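Monomethylamine corrinoid protein 1 (Methanosarcina barkeri, PDB 3EZX) carries methyl groups on its bound corrinoid from the methyltransferase MtmB to MtbA during methanogenesis from monomethylamine. Local coordinates at residues A[1-4]-A[5-9]; A[46-49]-A[50-54]; A[58-61]-A[62-65]. All blocks are in the same frame, centred on the assembly; numbering follows the deposited sequence.

All three interactions are local, each joining neighbouring turns of one helix or the start of one, and none closes a long loop. They follow one another in series along the N-terminal helical domain, without nesting or crossing. Interaction 1 spans the N-terminal end and first turns of helix 3-14. Interaction 2 lies well along helix 35-55, its centre about 17 Å from that of interaction 1, and the two do not touch. Interaction 3 ends the short connection after helix 35-55 and starts helix 61-82. Interactions 2 and 3 do touch: Val50 and Phe54 pack against Ile64, which joins two consecutive helices beside the bound corrinoid.

Interaction 1 of 3, residues A[1-4]-A[5-9]; sequences ANQE and IFDKL
Gln3 sends CG to the far side of CB from its own N (chi1 -163°) and then bends at chi2 (59°), which carries its amide forward one turn to Asp7, whose CG lies beside its own backbone N. NE2 of Gln3 reaches Asp7 OD1 at 3.3 Å in a weak hydrogen bond. The two side chains cross at about a right angle, with the amide and carboxylate planes 34° apart. The same NE2 lies 3.7 Å from Phe6 CB, so the amide nitrogen also touches the root of the aromatic side chain. Asp7 OD1 also takes part in a long, weak ion pair with Arg10.

From Gln3 on, these residues form the first turns of helix 3-14, the opening helix of the N-terminal bundle of this corrinoid protein. Asn2 occupies the N-cap position, but its side chain makes no capping bond; its carbonyl O accepts the first helical bond, from Phe6 N at 3.2 Å. Asp7 N to Gln3 O and Lys8 N to Glu4 O continue the ladder.

On the buried side, the Phe6 ring approaches the chain start obliquely, with CE2 3.9 Å from Asn2 CB, and the side chain also touches Lys41 on helix 35-55. Ile5 is buried against Leu24, Glu27 and Ala28 of helix 20-30. On the exposed side, extended Glu4 and Lys8 run side by side in the same direction. Glu4 CG comes within 4.1 Å of Lys8 CE, while Glu4 OE2 and Lys8 NZ are 4.5 Å apart, too far for a salt bridge though probably mildly attractive.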
loop_
_atom_site.group_PDB
_atom_site.type_symbol
_atom_site.label_atom_id
_atom_site.label_comp_id
_atom_site.label_asym_id
_atom_site.label_seq_id
_atom_site.Cartn_x
_atom_site.Cartn_y
_atom_site.Cartn_z
ATOM N N ALA A 1 -0.631 -24.542 -9.326
ATOM C CA ALA A 1 -2.030 -25.025 -9.130
ATOM C C ALA A 1 -2.949 -23.870 -8.738
ATOM O O ALA A 1 -2.527 -22.713 -8.706
ATOM C CB ALA A 1 -2.059 -26.107 -8.047
ATOM N N ASN A 2 -4.208 -24.194 -8.458
ATOM C CA ASN A 2 -5.200 -23.208 -8.035
ATOM C C ASN A 2 -5.598 -22.180 -9.095
ATOM O O ASN A 2 -6.336 -21.245 -8.794
ATOM C CB ASN A 2 -4.684 -22.457 -6.798
ATOM C CG ASN A 2 -4.290 -23.386 -5.666
ATOM O OD1 ASN A 2 -3.608 -22.978 -4.726
ATOM N ND2 ASN A 2 -4.725 -24.637 -5.742
ATOM N N GLN A 3 -5.137 -22.347 -10.329
ATOM C CA GLN A 3 -5.448 -21.370 -11.369
ATOM C C GLN A 3 -6.922 -21.008 -11.496
ATOM O O GLN A 3 -7.255 -19.857 -11.768
ATOM C CB GLN A 3 -4.931 -21.833 -12.732
ATOM C CG GLN A 3 -4.847 -20.701 -13.750
ATOM C CD GLN A 3 -3.944 -19.572 -13.284
ATOM O OE1 GLN A 3 -2.747 -19.765 -13.088
ATOM N NE2 GLN A 3 -4.518 -18.388 -13.097
ATOM N N GLU A 4 -7.810 -21.976 -11.295
ATOM C CA GLU A 4 -9.229 -21.685 -11.421
ATOM C C GLU A 4 -9.709 -20.629 -10.432
ATOM O O GLU A 4 -10.366 -19.658 -10.822
ATOM C CB GLU A 4 -10.084 -22.942 -11.258
ATOM C CG GLU A 4 -11.584 -22.635 -11.276
ATOM C CD GLU A 4 -12.470 -23.865 -11.162
ATOM O OE1 GLU A 4 -12.271 -24.667 -10.227
ATOM O OE2 GLU A 4 -13.381 -24.017 -12.006
ATOM N N ILE A 5 -9.392 -20.800 -9.154
ATOM C CA ILE A 5 -9.836 -19.824 -8.167
ATOM C C ILE A 5 -9.137 -18.474 -8.331
ATOM O O ILE A 5 -9.636 -17.459 -7.878
ATOM C CB ILE A 5 -9.673 -20.376 -6.724
ATOM C CG1 ILE A 5 -10.406 -19.455 -5.736
ATOM C CG2 ILE A 5 -8.217 -20.513 -6.388
ATOM C CD1 ILE A 5 -11.871 -19.202 -6.110
ATOM N N PHE A 6 -7.980 -18.468 -8.980
ATOM C CA PHE A 6 -7.287 -17.212 -9.235
ATOM C C PHE A 6 -8.101 -16.410 -10.264
ATOM O O PHE A 6 -8.375 -15.218 -10.081
ATOM C CB PHE A 6 -5.880 -17.459 -9.782
ATOM C CG PHE A 6 -4.889 -17.883 -8.737
ATOM C CD1 PHE A 6 -4.876 -17.270 -7.491
ATOM C CD2 PHE A 6 -3.943 -18.862 -9.009
ATOM C CE1 PHE A 6 -3.940 -17.620 -6.529
ATOM C CE2 PHE A 6 -3.000 -19.222 -8.056
ATOM C CZ PHE A 6 -2.998 -18.596 -6.808
ATOM N N ASP A 7 -8.491 -17.075 -11.348
ATOM C CA ASP A 7 -9.277 -16.448 -12.398
ATOM C C ASP A 7 -10.603 -15.922 -11.829
ATOM O O ASP A 7 -11.049 -14.829 -12.185
ATOM C CB ASP A 7 -9.557 -17.449 -13.531
ATOM C CG ASP A 7 -8.282 -18.033 -14.146
ATOM O OD1 ASP A 7 -7.339 -17.273 -14.443
ATOM O OD2 ASP A 7 -8.234 -19.265 -14.349
ATOM N N LYS A 8 -11.227 -16.699 -10.944
ATOM C CA LYS A 8 -12.486 -16.291 -10.330
ATOM C C LYS A 8 -12.301 -15.023 -9.495
ATOM O O LYS A 8 -13.158 -14.130 -9.484
ATOM C CB LYS A 8 -13.038 -17.412 -9.446
ATOM C CG LYS A 8 -13.587 -18.606 -10.201
ATOM C CD LYS A 8 -14.311 -19.556 -9.261
ATOM C CE LYS A 8 -14.975 -20.686 -10.036
ATOM N NZ LYS A 8 -15.791 -21.575 -9.152
ATOM N N LEU A 9 -11.181 -14.961 -8.786
ATOM C CA LEU A 9 -10.855 -13.804 -7.968
ATOM C C LEU A 9 -10.580 -12.635 -8.908
ATOM O O LEU A 9 -11.075 -11.527 -8.709
ATOM C CB LEU A 9 -9.623 -14.101 -7.108
ATOM C CG LEU A 9 -9.854 -15.146 -6.012
ATOM C CD1 LEU A 9 -8.530 -15.630 -5.445
ATOM C CD2 LEU A 9 -10.733 -14.543 -4.924
#

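Interaction 2 of 3, residues A[46-49]-A[50-54]; sequences GMKI and VGDKF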
loop_
_atom_site.group_PDB
_atom_site.type_symbol
_atom_site.label_atom_id
_atom_site.label_comp_id
_atom_site.label_asym_id
_atom_site.label_seq_id
_atom_site.Cartn_x
_atom_site.Cartn_y
_atom_site.Cartn_z
ATOM N N GLY A 46 -6.683 -8.822 -11.449
ATOM C CA GLY A 46 -7.938 -8.232 -11.875
ATOM C C GLY A 46 -7.906 -6.718 -11.780
ATOM O O GLY A 46 -8.367 -6.038 -12.693
ATOM N N MET A 47 -7.370 -6.178 -10.687
ATOM C CA MET A 47 -7.311 -4.723 -10.538
ATOM C C MET A 47 -6.513 -4.079 -11.674
ATOM O O MET A 47 -6.812 -2.964 -12.101
ATOM C CB MET A 47 -6.690 -4.329 -9.196
ATOM C CG MET A 47 -6.958 -2.867 -8.789
ATOM S SD MET A 47 -8.715 -2.533 -8.421
ATOM C CE MET A 47 -9.269 -1.993 -10.017
ATOM N N LYS A 48 -5.494 -4.786 -12.158
ATOM C CA LYS A 48 -4.673 -4.290 -13.254
ATOM C C LYS A 48 -5.503 -4.225 -14.533
ATOM O O LYS A 48 -5.479 -3.223 -15.240
ATOM C CB LYS A 48 -3.466 -5.200 -13.471
ATOM C CG LYS A 48 -2.558 -4.747 -14.603
ATOM C CD LYS A 48 -1.392 -5.701 -14.804
ATOM C CE LYS A 48 -0.477 -5.224 -15.925
ATOM N NZ LYS A 48 0.667 -6.156 -16.142
ATOM N N ILE A 49 -6.237 -5.297 -14.827
ATOM C CA ILE A 49 -7.079 -5.333 -16.020
ATOM C C ILE A 49 -8.119 -4.216 -15.977
ATOM O O ILE A 49 -8.362 -3.541 -16.979
ATOM C CB ILE A 49 -7.808 -6.687 -16.153
ATOM C CG1 ILE A 49 -6.792 -7.792 -16.450
ATOM C CG2 ILE A 49 -8.880 -6.604 -17.234
ATOM C CD1 ILE A 49 -7.386 -9.190 -16.505
ATOM N N VAL A 50 -8.726 -4.026 -14.807
ATOM C CA VAL A 50 -9.735 -2.989 -14.615
ATOM C C VAL A 50 -9.093 -1.620 -14.782
ATOM O O VAL A 50 -9.751 -0.655 -15.176
ATOM C CB VAL A 50 -10.377 -3.086 -13.205
ATOM C CG1 VAL A 50 -11.350 -1.932 -12.985
ATOM C CG2 VAL A 50 -11.105 -4.416 -13.058
ATOM N N GLY A 51 -7.805 -1.542 -14.470
ATOM C CA GLY A 51 -7.088 -0.291 -14.618
ATOM C C GLY A 51 -6.905 0.032 -16.091
ATOM O O GLY A 51 -7.112 1.172 -16.515
ATOM N N ASP A 52 -6.521 -0.974 -16.875
ATOM C CA ASP A 52 -6.320 -0.799 -18.312
ATOM C C ASP A 52 -7.646 -0.456 -18.991
ATOM O O ASP A 52 -7.721 0.490 -19.778
ATOM C CB ASP A 52 -5.729 -2.069 -18.939
ATOM C CG ASP A 52 -4.411 -2.486 -18.293
ATOM O OD1 ASP A 52 -3.585 -1.599 -17.988
ATOM O OD2 ASP A 52 -4.194 -3.705 -18.103
ATOM N N LYS A 53 -8.689 -1.226 -18.687
ATOM C CA LYS A 53 -10.010 -0.979 -19.261
ATOM C C LYS A 53 -10.429 0.486 -19.090
ATOM O O LYS A 53 -10.971 1.099 -20.004
ATOM C CB LYS A 53 -11.057 -1.877 -18.594
ATOM C CG LYS A 53 -11.313 -3.206 -19.291
ATOM C CD LYS A 53 -12.449 -3.955 -18.603
ATOM C CE LYS A 53 -13.039 -5.044 -19.481
ATOM N NZ LYS A 53 -12.026 -6.059 -19.874
ATOM N N PHE A 54 -10.175 1.038 -17.910
ATOM C CA PHE A 54 -10.525 2.419 -17.610
ATOM C C PHE A 54 -9.674 3.369 -18.442
ATOM O O PHE A 54 -10.193 4.288 -19.069
ATOM C CB PHE A 54 -10.318 2.683 -16.113
ATOM C CG PHE A 54 -10.694 4.073 -15.668
ATOM C CD1 PHE A 54 -9.713 5.035 -15.441
ATOM C CD2 PHE A 54 -12.021 4.408 -15.443
ATOM C CE1 PHE A 54 -10.051 6.311 -14.995
ATOM C CE2 PHE A 54 -12.372 5.683 -14.998
ATOM C CZ PHE A 54 -11.383 6.637 -14.770
#
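Met47 and Val50 meet obliquely on the buried face of the helix, the terminal methyl of the methionine doing the touching. Met47 CE lies 3.5 Å from Val50 CB and 3.6 Å from Val50 CG1, a contact made possible because the methionine chain bends at chi2 (67°) and again at chi3 and so turns forward along the helix, toward its C-terminal end, instead of running straight out. The other branch of the valine, CG2, faces back to the carbonyl of Gly46.

Round the helix, Ile49 and Lys53 lie alongside one another and point the same way. Ile49 CG2 approaches Lys53 NZ at 4.1 Å, the lysine chain curling at its last torsion (59°) to bring the ammonium group beside the methyl. Ile49 also touches Arg10 and Val14 of helix 3-14. On the exposed face, Lys48 stretches outward fully extended and crosses Asp52 at a slant, with its CG 4.0 Å from Asp52 OD2; the charged ends stay 5.8 Å apart, from Lys48 NZ to Asp52 OD2, so any attraction between them is probably weak.

Beneath the side chains, Val50 N donates to Gly46 O at 2.9 Å, and Lys53 N to Ile49 O at 2.9 Å in a nearly straight bond (175°). Gly51 N donates to Met47 O in a bent bond and more weakly to Lys48 O.

Met47 also packs on Ile13 and Met71 and, with Phe54, touches the bound 5-hydroxybenzimidazolylcobamide. The arrangement is that of a helix in the N-terminal helical bundle of a B12-binding protein, one face in the bundle and corrinoid pocket, another turned to solvent.

Interaction 3 of 3, residues A[58-61]-A[62-65]; sequences EIFL and PQIM
Gln63 turns back to Phe60 at the start of helix 61-82, where Phe60 is the N-cap residue and the side chain three positions on accepts its backbone N-H. The bend of the glutamine at chi2 (75°) brings OE1 to 2.6 Å from Phe60 N, in the plane of the amide carbonyl and with the hydrogen bond fairly straight (155°). Phenylalanine has no side-chain acceptor, so the reciprocal bond of a full capping box is absent. A leucine in place of Gln63 would probably leave Phe60 N without this acceptor and make the entry into the helix less firmly fixed. The helical bonding begins with Ile64 N donating to Phe60 O at 3.1 Å, followed by Met65 N to Leu61 O at 3.0 Å.

The close-packed side lies beneath the turn. Ile59 and Ile64 cross at about a right angle, with Ile59 CD1 3.7 Å from Ile64 CD1, and both rest on Val50 of helix 35-55; Ile64 packs on Phe54 as well. Leu61 CD2 adds a looser touch to Ile64 CB at 4.1 Å, and Leu61, Ile64 and Met65 all touch the bound corrinoid.

Toward solvent the contact thins. The exposed Phe60 ring runs beside the Gln63 amide with the two planes nearly perpendicular (83°), and its CD1 comes only to 4.1 Å from Gln63 OE1.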
loop_
_atom_site.group_PDB
_atom_site.type_symbol
_atom_site.label_atom_id
_atom_site.label_comp_id
_atom_site.label_asym_id
_atom_site.label_seq_id
_atom_site.Cartn_x
_atom_site.Cartn_y
_atom_site.Cartn_z
ATOM N N GLU A 58 -13.063 2.088 -21.704
ATOM C CA GLU A 58 -14.015 1.000 -21.911
ATOM C C GLU A 58 -15.027 0.953 -20.765
ATOM O O GLU A 58 -16.207 0.676 -20.975
ATOM C CB GLU A 58 -13.264 -0.334 -22.030
ATOM C CG GLU A 58 -12.308 -0.396 -23.220
ATOM C CD GLU A 58 -11.682 -1.766 -23.410
ATOM O OE1 GLU A 58 -10.890 -1.936 -24.363
ATOM O OE2 GLU A 58 -11.982 -2.673 -22.605
ATOM N N ILE A 59 -14.547 1.231 -19.558
ATOM C CA ILE A 59 -15.382 1.261 -18.363
ATOM C C ILE A 59 -15.157 2.632 -17.723
ATOM O O ILE A 59 -14.286 3.387 -18.168
ATOM C CB ILE A 59 -14.989 0.162 -17.371
ATOM C CG1 ILE A 59 -13.565 0.399 -16.862
ATOM C CG2 ILE A 59 -15.118 -1.203 -18.056
ATOM C CD1 ILE A 59 -13.110 -0.591 -15.825
ATOM N N PHE A 60 -15.912 2.959 -16.680
ATOM C CA PHE A 60 -15.753 4.267 -16.072
ATOM C C PHE A 60 -15.747 4.297 -14.556
ATOM O O PHE A 60 -15.521 3.284 -13.905
ATOM C CB PHE A 60 -16.838 5.202 -16.630
ATOM C CG PHE A 60 -16.798 5.326 -18.121
ATOM C CD1 PHE A 60 -17.581 4.506 -18.935
ATOM C CD2 PHE A 60 -15.918 6.223 -18.717
ATOM C CE1 PHE A 60 -17.461 4.566 -20.328
ATOM C CE2 PHE A 60 -15.791 6.289 -20.104
ATOM C CZ PHE A 60 -16.568 5.464 -20.909
ATOM N N LEU A 61 -16.029 5.461 -13.993
ATOM C CA LEU A 61 -16.010 5.582 -12.550
ATOM C C LEU A 61 -17.002 4.753 -11.750
ATOM O O LEU A 61 -16.711 4.385 -10.606
ATOM C CB LEU A 61 -16.079 7.054 -12.131
ATOM C CG LEU A 61 -14.690 7.715 -12.026
ATOM C CD1 LEU A 61 -14.831 8.838 -11.031
ATOM C CD2 LEU A 61 -13.604 6.737 -11.530
ATOM N N PRO A 62 -18.169 4.441 -12.319
ATOM C CA PRO A 62 -19.066 3.640 -11.489
ATOM C C PRO A 62 -18.496 2.239 -11.321
ATOM O O PRO A 62 -18.638 1.642 -10.252
ATOM C CB PRO A 62 -20.371 3.669 -12.280
ATOM C CG PRO A 62 -20.269 5.031 -12.973
ATOM C CD PRO A 62 -18.875 4.951 -13.504
ATOM N N GLN A 63 -17.835 1.751 -12.374
ATOM C CA GLN A 63 -17.230 0.425 -12.378
ATOM C C GLN A 63 -15.980 0.352 -11.504
ATOM O O GLN A 63 -15.720 -0.663 -10.862
ATOM C CB GLN A 63 -16.855 0.002 -13.802
ATOM C CG GLN A 63 -18.023 -0.305 -14.743
ATOM C CD GLN A 63 -18.734 0.937 -15.246
ATOM O OE1 GLN A 63 -18.153 1.758 -15.955
ATOM N NE2 GLN A 63 -20.001 1.080 -14.883
ATOM N N ILE A 64 -15.196 1.423 -11.509
ATOM C CA ILE A 64 -13.971 1.478 -10.723
ATOM C C ILE A 64 -14.292 1.562 -9.233
ATOM O O ILE A 64 -13.578 0.999 -8.403
ATOM C CB ILE A 64 -13.106 2.691 -11.127
ATOM C CG1 ILE A 64 -12.703 2.569 -12.596
ATOM C CG2 ILE A 64 -11.869 2.779 -10.243
ATOM C CD1 ILE A 64 -11.911 1.324 -12.916
ATOM N N MET A 65 -15.366 2.263 -8.891
ATOM C CA MET A 65 -15.751 2.386 -7.491
ATOM C C MET A 65 -16.108 1.021 -6.941
ATOM O O MET A 65 -15.656 0.640 -5.861
ATOM C CB MET A 65 -16.938 3.333 -7.343
ATOM C CG MET A 65 -16.605 4.754 -7.730
ATOM S SD MET A 65 -18.023 5.832 -7.685
ATOM C CE MET A 65 -17.420 7.058 -6.608
#